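Local coordinates for petrobactin-binding protein YclQ (PDB 3GFV) that binds iron-free and ferric petrobactin, and the precursor 3,4-dihydroxybenzoic acid, as the solute-binding component of the YclNOPQ ABC transporter that takes up ferric-petrobactin, at residues Ser44-Asp49 with Tyr275-Gly280; Lys127-Phe132 with Glu282-Met287; Ala154-Ser159 with Gln286-Val291. All blocks are in the same frame, centred on the assembly; numbering follows the deposited sequence. Where two conformers were deposited one is given.

Contact 1. Residues Ser44-Asp49 with Tyr275-Gly280; sequences SLDTLD and YLSGGG
Asp-46 and Thr-47 on helix 42-50 close in on Gly-280, the residue immediately before helix 281-296 begins. The contacts with Gly-280 are van der Waals touches between side-chain oxygens and backbone carbons. Asp-46 OD2 stands 3.1 Å from Gly-280 C and 3.2 Å from Gly-280 CA. Thr-47 OG1 comes within 3.4 Å of Gly-280 CA, and the CA atoms of Thr-47 and Gly-280 are 5.1 Å apart. With no side chain on Gly-280, both oxygens can settle directly against its backbone.

The closeness goes with polar bonds one and two residues further along the chain. Asp-46 OD2 is hydrogen-bonded to the N-H of Glu-282, and Thr-47 OG1 to that of Leu-281, so two neighbouring side chains of one helix meet the first amides of another. The carboxylate gets there because Asp-46 CG lies between its backbone N and carbonyl carbon (chi1 81°). Its second oxygen, OD1, bonds to Tyr-68 OH and Ser-283 OG, which would restrain rotation of the carboxylate. Ser-277 OG also bonds to Tyr-68 OH but stays 3.8 Å from Asp-46 OD1, so the tyrosine hydroxyl joins the two residues.

Backbone shape brings the loop to this place. The helix ending at Leu-276 gives way at Ser-277, and Gly-278 and Gly-279 both have positive phi (97° and 90°) as the chain swings toward helix 42-50. Ser-283 OG accepts the N-H of Gly-280, which is one half of a capping box; the N-cap glycine cannot supply the other half. The first two amides of helix 281-296 are thus met by side chains of helix 42-50, far away in sequence, where the chain passes between the two lobes of a periplasmic-binding-protein fold.

Contact 2. Residues Lys127-Phe132 with Glu282-Met287; sequences KYMESF and ESMTQM
The terminal methyl of Met-284, built as selenomethionine, is inserted among Tyr-128, Met-129 and Phe-132. Its CE sits over the face of the Phe-132 ring, 4.0 Å from the centroid and 11° off the normal, in a CH-pi contact. The selenium lies on the same side of the ring but further off, 5.2 Å from the centroid. Closer to the backbone, Met-284 CB touches Phe-132 CZ at 3.5 Å. Met-284 CE also meets Tyr-128 CE2 at 3.4 Å and Met-129 SE at 3.7 Å.

Met-284 starts out with CG anti to its backbone N (chi1 168°), then bends at both following torsions, which turns the methyl onto the phenylalanine. Tyr-128 and Phe-132 are one helical turn apart and leave their backbones in the same manner, so both aromatic rings project toward helix 281-296.

The axes of 128-132 and 282-287 stay 13.5 Å apart at closest approach, and long side chains bridge that distance. Neighbouring helices complete the surroundings: Leu-153 packs on Phe-132, Ile-156 on Met-284, and Leu-195 on both Tyr-128 and Met-284. At the beginning of helix 128-142, where Lys-127 is the N-cap, Ser-131 OG bonds to Asp-124 N and ties the first turn to the preceding loop.

With no hydrogen bond or ion pair between the segments, cohesion here comes from dispersion, CH-pi and Met-aromatic contact, which demand less exact geometry than polar bonds.

Contact 3. Residues Ala154-Ser159 with Gln286-Val291; sequences ANIDHS and QMIKEV
Ile-288 is what carries helix 281-296 up against Ile-156 and Ser-159 of helix 146-170. Two residues ahead of it, Gln-286 lies away from that interface and, in one of its two conformers, gives a side-chain bond within its own helix: NE2 to Glu-290 OE2, 2.9 Å at an N-H...O angle of 160°, arriving from above the carboxylate plane. The same NE2 also bonds to Asp-270 OD2. Met-287 packs instead on Trp-274.

Ile-288 follows, and its two branches share the work. The CG2 methyl rests 3.9 Å from the carbonyl O of Ser-159 and 4.1 Å from Ser-159 CB. The longer branch runs nearly straight to its end (chi2 161°), so that CD1 meets Ile-156 CG2 at 4.1 Å and lies beside Ser-159 CB. Phe-200, from a loop, also touches Ile-288.

Lys-289 turns elsewhere and forms a salt bridge with Asp-293 along its own helix. Glu-290 bonds to the chain ahead of and within helix 271-276: OE1 accepts Asp-270 N, and OE2 accepts Trp-274 NE1 as well as the Gln-286 amide. Val-291 then packs on Trp-274 and Phe-200.

One isoleucine thus does the touching at a small, apolar interface. A single long helix, here 146-170, spanning both lobes and packed against by other helices is characteristic of the siderophore- and vitamin B12-binding branch of the periplasmic-binding-protein fold.

Overall arrangement
All three contacts draw on the C-terminal part of the chain: contact 1 on the end of helix 271-276 and the loop leading into helix 281-296, contacts 2 and 3 on successive turns of that helix, sharing Gln-286 and Met-287. Their partners follow in chain order, helices 42-50, 128-142 and 146-170. Centre-to-centre distances are about 9 Å between contacts 1 and 2, 8 Å between 2 and 3, and 14 Å between 1 and 3. Gly-279 O packs near Phe-132 CE1 between the first two; Phe-132 meets Ile-156 between the last two. One terminal helix therefore connects the lobe of the five-stranded parallel sheet with the interlobe helix 146-170, consistent with the limited hinge motion of this family.

Contact 1. Residues Ser44-Asp49 with Tyr275-Gly280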
ATOM      1  N   SER A  44       1.051  -6.781   4.675  1.00 20.27           N
ATOM      2  CA  SER A  44       1.215  -7.671   5.817  1.00 19.77           C
ATOM      3  C   SER A  44       2.311  -8.672   5.513  1.00 21.78           C
ATOM      4  O   SER A  44       3.102  -9.041   6.384  1.00 23.17           O
ATOM      5  CB  SER A  44      -0.089  -8.414   6.111  1.00 19.20           C
ATOM      6  OG  SER A  44      -1.105  -7.522   6.530  1.00 24.60           O
ATOM      7  N   LEU A  45       2.340  -9.150   4.271  1.00 20.69           N
ATOM      8  CA  LEU A  45       3.413 -10.048   3.863  1.00 19.49           C
ATOM      9  C   LEU A  45       4.801  -9.427   4.056  1.00 22.04           C
ATOM     10  O   LEU A  45       5.735 -10.094   4.506  1.00 21.77           O
ATOM     11  CB  LEU A  45       3.212 -10.508   2.404  1.00 19.76           C
ATOM     12  CG  LEU A  45       4.230 -11.535   1.885  1.00 21.67           C
ATOM     13  CD1 LEU A  45       4.252 -12.832   2.740  1.00 20.87           C
ATOM     14  CD2 LEU A  45       3.916 -11.850   0.409  1.00 22.66           C
ATOM     15  N   ASP A  46       4.939  -8.145   3.724  1.00 20.82           N
ATOM     16  CA  ASP A  46       6.248  -7.518   3.805  1.00 20.51           C
ATOM     17  C   ASP A  46       6.634  -7.188   5.245  1.00 24.45           C
ATOM     18  O   ASP A  46       7.823  -7.156   5.577  1.00 24.29           O
ATOM     19  CB  ASP A  46       6.438  -6.357   2.779  1.00 19.25           C
ATOM     20  CG  ASP A  46       5.829  -5.014   3.208  1.00 24.23           C
ATOM     21  OD1 ASP A  46       5.235  -4.347   2.324  1.00 24.49           O
ATOM     22  OD2 ASP A  46       5.979  -4.586   4.383  1.00 26.30           O
ATOM     23  N   THR A  47       5.632  -7.004   6.105  1.00 22.97           N
ATOM     24  CA  THR A  47       5.913  -6.897   7.536  1.00 21.43           C
ATOM     25  C   THR A  47       6.432  -8.242   8.048  1.00 22.85           C
ATOM     26  O   THR A  47       7.444  -8.287   8.729  1.00 22.09           O
ATOM     27  CB  THR A  47       4.693  -6.412   8.343  1.00 20.64           C
ATOM     28  OG1 THR A  47       4.391  -5.052   7.978  1.00 21.54           O
ATOM     29  CG2 THR A  47       4.960  -6.474   9.875  1.00 22.53           C
ATOM     30  N   LEU A  48       5.768  -9.338   7.692  1.00 22.73           N
ATOM     31  CA  LEU A  48       6.274 -10.650   8.079  1.00 26.59           C
ATOM     32  C   LEU A  48       7.720 -10.831   7.604  1.00 26.97           C
ATOM     33  O   LEU A  48       8.573 -11.329   8.344  1.00 26.58           O
ATOM     34  CB  LEU A  48       5.359 -11.742   7.518  1.00 21.83           C
ATOM     35  CG  LEU A  48       3.962 -11.816   8.125  1.00 26.93           C
ATOM     36  CD1 LEU A  48       3.092 -12.802   7.333  1.00 24.71           C
ATOM     37  CD2 LEU A  48       4.024 -12.219   9.601  1.00 26.65           C
ATOM     38  N   ASP A  49       8.008 -10.403   6.374  1.00 27.14           N
ATOM     39  CA  ASP A  49       9.351 -10.542   5.825  1.00 24.66           C
ATOM     40  C   ASP A  49      10.371  -9.728   6.621  1.00 24.46           C
ATOM     41  O   ASP A  49      11.454 -10.219   6.930  1.00 29.50           O
ATOM     42  CB  ASP A  49       9.404 -10.118   4.356  1.00 27.20           C
ATOM     43  CG  ASP A  49      10.787 -10.302   3.751  1.00 30.95           C
ATOM     44  OD1 ASP A  49      11.176 -11.466   3.506  1.00 30.06           O
ATOM     45  OD2 ASP A  49      11.492  -9.285   3.532  1.00 33.96           O
ATOM     46  N   TYR A 275       0.142   0.234  -5.954  1.00 19.05           N
ATOM     47  CA  TYR A 275      -1.183  -0.255  -6.315  1.00 21.22           C
ATOM     48  C   TYR A 275      -1.521  -1.620  -5.688  1.00 22.33           C
ATOM     49  O   TYR A 275      -2.637  -1.829  -5.215  1.00 24.23           O
ATOM     50  CB  TYR A 275      -1.315  -0.314  -7.836  1.00 19.95           C
ATOM     51  CG  TYR A 275      -2.695  -0.714  -8.286  1.00 23.58           C
ATOM     52  CD1 TYR A 275      -3.765   0.164  -8.145  1.00 31.13           C
ATOM     53  CD2 TYR A 275      -2.930  -1.961  -8.838  1.00 31.29           C
ATOM     54  CE1 TYR A 275      -5.041  -0.190  -8.565  1.00 37.86           C
ATOM     55  CE2 TYR A 275      -4.201  -2.325  -9.261  1.00 37.56           C
ATOM     56  CZ  TYR A 275      -5.251  -1.432  -9.115  1.00 39.37           C
ATOM     57  OH  TYR A 275      -6.522  -1.789  -9.526  1.00 46.29           O
ATOM     58  N   LEU A 276      -0.555  -2.527  -5.649  1.00 18.75           N
ATOM     59  CA  LEU A 276      -0.835  -3.891  -5.179  1.00 19.86           C
ATOM     60  C   LEU A 276      -0.506  -4.057  -3.711  1.00 24.31           C
ATOM     61  O   LEU A 276      -0.960  -5.004  -3.070  1.00 22.29           O
ATOM     62  CB  LEU A 276       0.009  -4.901  -5.935  1.00 22.40           C
ATOM     63  CG  LEU A 276      -0.199  -4.876  -7.452  1.00 27.83           C
ATOM     64  CD1 LEU A 276       0.815  -5.784  -8.139  1.00 26.12           C
ATOM     65  CD2 LEU A 276      -1.639  -5.233  -7.821  1.00 28.66           C
ATOM     66  N   SER A 277       0.307  -3.160  -3.177  1.00 20.62           N
ATOM     67  CA  SER A 277       0.792  -3.361  -1.812  1.00 19.94           C
ATOM     68  C   SER A 277       0.607  -2.101  -0.968  1.00 22.71           C
ATOM     69  O   SER A 277      -0.378  -1.387  -1.118  1.00 23.50           O
ATOM     70  CB  SER A 277       2.255  -3.812  -1.816  1.00 21.09           C
ATOM     71  OG  SER A 277       2.655  -4.221  -0.497  1.00 21.87           O
ATOM     72  N   GLY A 278       1.558  -1.833  -0.084  1.00 20.96           N
ATOM     73  CA  GLY A 278       1.429  -0.722   0.842  1.00 20.36           C
ATOM     74  C   GLY A 278       0.907  -1.163   2.205  1.00 24.45           C
ATOM     75  O   GLY A 278       0.232  -2.186   2.319  1.00 23.11           O
ATOM     76  N   GLY A 279       1.221  -0.381   3.234  1.00 21.51           N
ATOM     77  CA  GLY A 279       0.673  -0.603   4.562  1.00 19.67           C
ATOM     78  C   GLY A 279       1.520  -1.526   5.409  1.00 19.67           C
ATOM     79  O   GLY A 279       1.130  -1.814   6.530  1.00 21.55           O
ATOM     80  N   GLY A 280       2.669  -1.956   4.888  1.00 22.45           N
ATOM     81  CA  GLY A 280       3.595  -2.802   5.627  1.00 18.59           C
ATOM     82  C   GLY A 280       4.892  -2.096   5.968  1.00 22.16           C
ATOM     83  O   GLY A 280       5.161  -0.999   5.493  1.00 20.74           O
TER

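Contact 2. Residues Lys127-Phe132 with Glu282-Met287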
ATOM      1  N   LYS A 127      -7.679   7.147   8.339  1.00 30.66           N
ATOM      2  CA  LYS A 127      -6.934   7.144   9.595  1.00 28.12           C
ATOM      3  C   LYS A 127      -5.648   6.386   9.353  1.00 29.65           C
ATOM      4  O   LYS A 127      -5.435   5.319   9.938  1.00 29.28           O
ATOM      5  CB  LYS A 127      -7.689   6.358  10.675  1.00 40.97           C
ATOM      6  CG  LYS A 127      -8.952   6.968  11.218  1.00 50.62           C
ATOM      7  CD  LYS A 127      -9.721   5.894  11.990  1.00 56.36           C
ATOM      8  CE  LYS A 127     -10.502   6.473  13.154  1.00 65.49           C
ATOM      9  NZ  LYS A 127     -11.407   7.580  12.729  1.00 69.93           N
ATOM     10  N   TYR A 128      -4.798   6.900   8.477  1.00 24.57           N
ATOM     11  CA  TYR A 128      -3.731   6.069   7.937  1.00 21.78           C
ATOM     12  C   TYR A 128      -2.777   5.534   9.035  1.00 23.96           C
ATOM     13  O   TYR A 128      -2.634   4.323   9.198  1.00 26.12           O
ATOM     14  CB  TYR A 128      -2.955   6.789   6.824  1.00 21.68           C
ATOM     15  CG  TYR A 128      -2.191   5.816   5.990  1.00 21.18           C
ATOM     16  CD1 TYR A 128      -2.637   5.452   4.722  1.00 23.15           C
ATOM     17  CD2 TYR A 128      -1.050   5.197   6.493  1.00 25.42           C
ATOM     18  CE1 TYR A 128      -1.945   4.519   3.967  1.00 25.63           C
ATOM     19  CE2 TYR A 128      -0.360   4.272   5.755  1.00 25.54           C
ATOM     20  CZ  TYR A 128      -0.802   3.936   4.497  1.00 25.69           C
ATOM     21  OH  TYR A 128      -0.105   3.015   3.759  1.00 29.54           O
HETATM   22  N   MSE A 129      -2.141   6.428   9.780  1.00 23.47           N
HETATM   23  CA  MSE A 129      -1.091   5.999  10.705  1.00 28.69           C
HETATM   24  C   MSE A 129      -1.655   5.191  11.866  1.00 26.88           C
HETATM   25  O   MSE A 129      -1.030   4.237  12.336  1.00 26.25           O
HETATM   26  CB  MSE A 129      -0.272   7.200  11.192  1.00 28.11           C
HETATM   27  CG  MSE A 129       0.686   7.737  10.125  1.00 25.26           C
HETATM   28 SE   MSE A 129       1.716   6.319   9.248  0.70 32.24          SE
HETATM   29  CE  MSE A 129       2.903   5.832  10.758  1.00 27.24           C
ATOM     30  N   GLU A 130      -2.846   5.554  12.329  1.00 29.45           N
ATOM     31  CA  GLU A 130      -3.486   4.789  13.396  1.00 33.06           C
ATOM     32  C   GLU A 130      -3.637   3.327  12.974  1.00 28.29           C
ATOM     33  O   GLU A 130      -3.228   2.422  13.705  1.00 29.44           O
ATOM     34  CB  GLU A 130      -4.849   5.384  13.753  1.00 37.95           C
ATOM     35  CG  GLU A 130      -5.646   4.577  14.772  1.00 50.46           C
ATOM     36  CD  GLU A 130      -6.980   5.229  15.127  1.00 60.80           C
ATOM     37  OE1 GLU A 130      -8.034   4.590  14.915  1.00 66.08           O
ATOM     38  OE2 GLU A 130      -6.975   6.384  15.603  1.00 63.26           O
ATOM     39  N   SER A 131      -4.218   3.110  11.794  1.00 26.93           N
ATOM     40  CA  SER A 131      -4.452   1.751  11.298  1.00 24.91           C
ATOM     41  C   SER A 131      -3.131   1.068  10.933  1.00 24.59           C
ATOM     42  O   SER A 131      -2.963  -0.137  11.181  1.00 23.49           O
ATOM     43  CB  SER A 131      -5.453   1.730  10.114  1.00 26.33           C
ATOM     44  OG  SER A 131      -4.928   2.440   9.016  1.00 31.12           O
ATOM     45  N   PHE A 132      -2.197   1.826  10.356  1.00 22.74           N
ATOM     46  CA  PHE A 132      -0.869   1.299  10.019  1.00 24.60           C
ATOM     47  C   PHE A 132      -0.179   0.771  11.278  1.00 25.37           C
ATOM     48  O   PHE A 132       0.302  -0.355  11.326  1.00 21.89           O
ATOM     49  CB  PHE A 132       0.002   2.391   9.395  1.00 20.09           C
ATOM     50  CG  PHE A 132       1.382   1.926   8.996  1.00 20.83           C
ATOM     51  CD1 PHE A 132       1.580   1.277   7.786  1.00 24.97           C
ATOM     52  CD2 PHE A 132       2.490   2.180   9.807  1.00 26.29           C
ATOM     53  CE1 PHE A 132       2.850   0.855   7.401  1.00 22.70           C
ATOM     54  CE2 PHE A 132       3.761   1.750   9.438  1.00 23.99           C
ATOM     55  CZ  PHE A 132       3.941   1.096   8.212  1.00 21.55           C
ATOM     56  N   GLU A 282       7.966  -2.719   5.103  1.00 21.84           N
ATOM     57  CA  GLU A 282       8.889  -2.532   3.989  1.00 21.88           C
ATOM     58  C   GLU A 282       8.319  -1.569   2.958  1.00 19.67           C
ATOM     59  O   GLU A 282       9.012  -0.663   2.499  1.00 22.63           O
ATOM     60  CB  GLU A 282       9.217  -3.861   3.315  1.00 21.64           C
ATOM     61  CG  GLU A 282       9.836  -4.854   4.293  1.00 22.65           C
ATOM     62  CD  GLU A 282      10.258  -6.174   3.677  1.00 26.37           C
ATOM     63  OE1 GLU A 282       9.830  -6.482   2.555  1.00 28.58           O
ATOM     64  OE2 GLU A 282      11.033  -6.910   4.352  1.00 28.87           O
ATOM     65  N   SER A 283       7.056  -1.769   2.597  1.00 21.13           N
ATOM     66  CA  SER A 283       6.448  -0.909   1.586  1.00 20.82           C
ATOM     67  C   SER A 283       6.404   0.543   2.078  1.00 22.44           C
ATOM     68  O   SER A 283       6.680   1.460   1.307  1.00 19.21           O
ATOM     69  CB  SER A 283       5.065  -1.419   1.133  1.00 21.95           C
ATOM     70  OG  SER A 283       4.237  -1.812   2.213  1.00 22.31           O
HETATM   71  N   MSE A 284       6.116   0.754   3.366  1.00 19.84           N
HETATM   72  CA  MSE A 284       6.068   2.124   3.882  1.00 21.72           C
HETATM   73  C   MSE A 284       7.464   2.752   3.781  1.00 20.35           C
HETATM   74  O   MSE A 284       7.622   3.912   3.379  1.00 21.06           O
HETATM   75  CB  MSE A 284       5.566   2.134   5.321  1.00 21.01           C
HETATM   76  CG  MSE A 284       5.732   3.450   6.046  1.00 19.99           C
HETATM   77 SE   MSE A 284       4.699   4.951   5.281  0.70 30.22          SE
HETATM   78  CE  MSE A 284       2.995   4.695   6.165  1.00 30.72           C
ATOM     79  N   THR A 285       8.471   1.990   4.188  1.00 22.82           N
ATOM     80  CA  THR A 285       9.848   2.470   4.145  1.00 23.25           C
ATOM     81  C   THR A 285      10.229   2.903   2.734  1.00 22.62           C
ATOM     82  O   THR A 285      10.792   3.986   2.532  1.00 23.91           O
ATOM     83  CB  THR A 285      10.809   1.410   4.668  1.00 26.84           C
ATOM     84  OG1 THR A 285      10.539   1.210   6.062  1.00 27.51           O
ATOM     85  CG2 THR A 285      12.232   1.877   4.502  1.00 27.54           C
ATOM     86  N   GLN A 286       9.885   2.061   1.771  0.70 20.94           N
ATOM     87  CA  GLN A 286      10.132   2.359   0.374  0.70 21.84           C
ATOM     88  C   GLN A 286       9.396   3.621  -0.059  0.70 21.66           C
ATOM     89  O   GLN A 286       9.979   4.499  -0.710  0.70 22.35           O
ATOM     90  CB  GLN A 286       9.688   1.200  -0.515  0.70 19.43           C
ATOM     91  CG  GLN A 286       9.984   1.494  -1.979  0.70 21.49           C
ATOM     92  CD  GLN A 286       9.409   0.458  -2.916  0.70 28.86           C
ATOM     93  OE1 GLN A 286       9.561  -0.753  -2.713  0.70 26.49           O
ATOM     94  NE2 GLN A 286       8.745   0.934  -3.956  0.70 22.01           N
HETATM   95  N   MSE A 287       8.119   3.693   0.304  1.00 18.14           N
HETATM   96  CA  MSE A 287       7.241   4.767  -0.149  1.00 19.22           C
HETATM   97  C   MSE A 287       7.720   6.110   0.375  1.00 20.03           C
HETATM   98  O   MSE A 287       7.746   7.118  -0.379  1.00 19.79           O
HETATM   99  CB  MSE A 287       5.774   4.503   0.223  1.00 19.73           C
HETATM  100  CG  MSE A 287       5.163   3.345  -0.582  1.00 20.20           C
HETATM  101 SE   MSE A 287       3.632   2.550   0.336  0.75 32.87          SE
HETATM  102  CE  MSE A 287       2.367   3.917   0.036  1.00 26.45           C
TER

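Contact 3. Residues Ala154-Ser159 with Gln286-Val291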
ATOM      1  N   ALA A 154       9.029   3.248  15.323  1.00 26.85           N
ATOM      2  CA  ALA A 154       9.745   4.451  15.719  1.00 27.53           C
ATOM      3  C   ALA A 154      10.626   5.008  14.603  1.00 27.77           C
ATOM      4  O   ALA A 154      10.641   6.225  14.364  1.00 29.22           O
ATOM      5  CB  ALA A 154      10.577   4.212  17.022  1.00 31.21           C
ATOM      6  N   ASN A 155      11.358   4.137  13.916  1.00 26.76           N
ATOM      7  CA  ASN A 155      12.196   4.573  12.799  1.00 31.89           C
ATOM      8  C   ASN A 155      11.361   5.159  11.677  1.00 30.10           C
ATOM      9  O   ASN A 155      11.739   6.157  11.068  1.00 28.65           O
ATOM     10  CB  ASN A 155      13.016   3.421  12.229  1.00 35.02           C
ATOM     11  CG  ASN A 155      14.052   2.917  13.188  1.00 46.36           C
ATOM     12  OD1 ASN A 155      14.501   3.644  14.089  1.00 47.34           O
ATOM     13  ND2 ASN A 155      14.452   1.658  13.010  1.00 47.87           N
ATOM     14  N   ILE A 156      10.234   4.518  11.388  1.00 23.83           N
ATOM     15  CA  ILE A 156       9.319   5.035  10.384  1.00 23.32           C
ATOM     16  C   ILE A 156       8.768   6.423  10.778  1.00 24.50           C
ATOM     17  O   ILE A 156       8.718   7.340   9.948  1.00 23.28           O
ATOM     18  CB  ILE A 156       8.218   4.007  10.102  1.00 21.47           C
ATOM     19  CG1 ILE A 156       8.817   2.886   9.254  1.00 24.35           C
ATOM     20  CG2 ILE A 156       7.024   4.661   9.393  1.00 22.08           C
ATOM     21  CD1 ILE A 156       7.909   1.665   9.101  1.00 25.31           C
ATOM     22  N   ASP A 157       8.411   6.598  12.050  1.00 25.10           N
ATOM     23  CA  ASP A 157       7.933   7.908  12.503  1.00 31.30           C
ATOM     24  C   ASP A 157       8.998   8.978  12.286  1.00 28.90           C
ATOM     25  O   ASP A 157       8.685  10.112  11.902  1.00 27.52           O
ATOM     26  CB  ASP A 157       7.516   7.877  13.972  1.00 28.68           C
ATOM     27  CG  ASP A 157       6.129   7.287  14.176  1.00 33.57           C
ATOM     28  OD1 ASP A 157       5.383   7.106  13.185  1.00 34.18           O
ATOM     29  OD2 ASP A 157       5.781   7.017  15.341  1.00 35.96           O
ATOM     30  N   HIS A 158      10.253   8.616  12.529  0.60 29.42           N
ATOM     31  CA  HIS A 158      11.377   9.535  12.339  0.60 30.36           C
ATOM     32  C   HIS A 158      11.542   9.896  10.868  0.60 26.62           C
ATOM     33  O   HIS A 158      11.812  11.054  10.531  0.60 26.09           O
ATOM     34  CB  HIS A 158      12.671   8.907  12.868  0.60 30.32           C
ATOM     35  CG  HIS A 158      13.897   9.734  12.629  0.60 36.49           C
ATOM     36  ND1 HIS A 158      14.475  10.512  13.611  0.60 48.04           N
ATOM     37  CD2 HIS A 158      14.664   9.892  11.525  0.60 42.79           C
ATOM     38  CE1 HIS A 158      15.542  11.118  13.119  0.60 46.22           C
ATOM     39  NE2 HIS A 158      15.676  10.763  11.854  0.60 46.87           N
ATOM     40  N   SER A 159      11.416   8.894  10.002  1.00 24.79           N
ATOM     41  CA  SER A 159      11.513   9.098   8.547  1.00 22.79           C
ATOM     42  C   SER A 159      10.351   9.935   8.059  1.00 21.27           C
ATOM     43  O   SER A 159      10.515  10.806   7.192  1.00 25.70           O
ATOM     44  CB  SER A 159      11.512   7.761   7.804  1.00 26.75           C
ATOM     45  OG  SER A 159      12.678   7.012   8.126  1.00 32.40           O
ATOM     46  N   GLN A 286       9.885   2.061   1.771  0.70 20.94           N
ATOM     47  CA  GLN A 286      10.132   2.359   0.374  0.70 21.84           C
ATOM     48  C   GLN A 286       9.396   3.621  -0.059  0.70 21.66           C
ATOM     49  O   GLN A 286       9.979   4.499  -0.710  0.70 22.35           O
ATOM     50  CB  GLN A 286       9.688   1.200  -0.515  0.70 19.43           C
ATOM     51  CG  GLN A 286       9.984   1.494  -1.979  0.70 21.49           C
ATOM     52  CD  GLN A 286       9.409   0.458  -2.916  0.70 28.86           C
ATOM     53  OE1 GLN A 286       9.561  -0.753  -2.713  0.70 26.49           O
ATOM     54  NE2 GLN A 286       8.745   0.934  -3.956  0.70 22.01           N
HETATM   55  N   MSE A 287       8.119   3.693   0.304  1.00 18.14           N
HETATM   56  CA  MSE A 287       7.241   4.767  -0.149  1.00 19.22           C
HETATM   57  C   MSE A 287       7.720   6.110   0.375  1.00 20.03           C
HETATM   58  O   MSE A 287       7.746   7.118  -0.379  1.00 19.79           O
HETATM   59  CB  MSE A 287       5.774   4.503   0.223  1.00 19.73           C
HETATM   60  CG  MSE A 287       5.163   3.345  -0.582  1.00 20.20           C
HETATM   61 SE   MSE A 287       3.632   2.550   0.336  0.75 32.87          SE
HETATM   62  CE  MSE A 287       2.367   3.917   0.036  1.00 26.45           C
ATOM     63  N   ILE A 288       8.108   6.144   1.636  1.00 22.21           N
ATOM     64  CA  ILE A 288       8.667   7.388   2.179  1.00 22.50           C
ATOM     65  C   ILE A 288       9.865   7.832   1.350  1.00 20.98           C
ATOM     66  O   ILE A 288       9.963   8.999   0.935  1.00 24.64           O
ATOM     67  CB  ILE A 288       9.061   7.226   3.650  1.00 23.83           C
ATOM     68  CG1 ILE A 288       7.815   6.954   4.501  1.00 19.59           C
ATOM     69  CG2 ILE A 288       9.844   8.481   4.174  1.00 23.55           C
ATOM     70  CD1 ILE A 288       8.156   6.340   5.869  1.00 23.46           C
ATOM     71  N   LYS A 289      10.779   6.904   1.086  1.00 21.40           N
ATOM     72  CA  LYS A 289      12.011   7.236   0.381  1.00 25.85           C
ATOM     73  C   LYS A 289      11.760   7.711  -1.049  1.00 23.21           C
ATOM     74  O   LYS A 289      12.429   8.630  -1.530  1.00 24.17           O
ATOM     75  CB  LYS A 289      12.968   6.043   0.371  1.00 30.44           C
ATOM     76  CG  LYS A 289      14.219   6.273  -0.480  1.00 39.27           C
ATOM     77  CD  LYS A 289      15.086   5.018  -0.593  1.00 48.71           C
ATOM     78  CE  LYS A 289      16.148   5.167  -1.690  1.00 51.96           C
ATOM     79  NZ  LYS A 289      16.951   6.416  -1.519  1.00 52.10           N
ATOM     80  N   GLU A 290      10.796   7.098  -1.732  1.00 21.47           N
ATOM     81  CA  GLU A 290      10.458   7.569  -3.070  1.00 18.80           C
ATOM     82  C   GLU A 290       9.974   9.021  -3.047  1.00 22.64           C
ATOM     83  O   GLU A 290      10.343   9.817  -3.920  1.00 23.10           O
ATOM     84  CB  GLU A 290       9.359   6.713  -3.718  1.00 20.79           C
ATOM     85  CG  GLU A 290       9.754   5.275  -3.989  1.00 22.88           C
ATOM     86  CD  GLU A 290       8.588   4.517  -4.614  1.00 26.26           C
ATOM     87  OE1 GLU A 290       8.346   4.718  -5.800  1.00 24.92           O
ATOM     88  OE2 GLU A 290       7.904   3.751  -3.916  1.00 30.13           O
ATOM     89  N   VAL A 291       9.125   9.354  -2.080  1.00 20.02           N
ATOM     90  CA  VAL A 291       8.583  10.711  -1.980  1.00 22.33           C
ATOM     91  C   VAL A 291       9.694  11.709  -1.602  1.00 23.58           C
ATOM     92  O   VAL A 291       9.827  12.785  -2.222  1.00 22.50           O
ATOM     93  CB  VAL A 291       7.368  10.772  -1.010  1.00 20.92           C
ATOM     94  CG1 VAL A 291       6.888  12.207  -0.802  1.00 23.19           C
ATOM     95  CG2 VAL A 291       6.200   9.939  -1.576  1.00 23.72           C
TER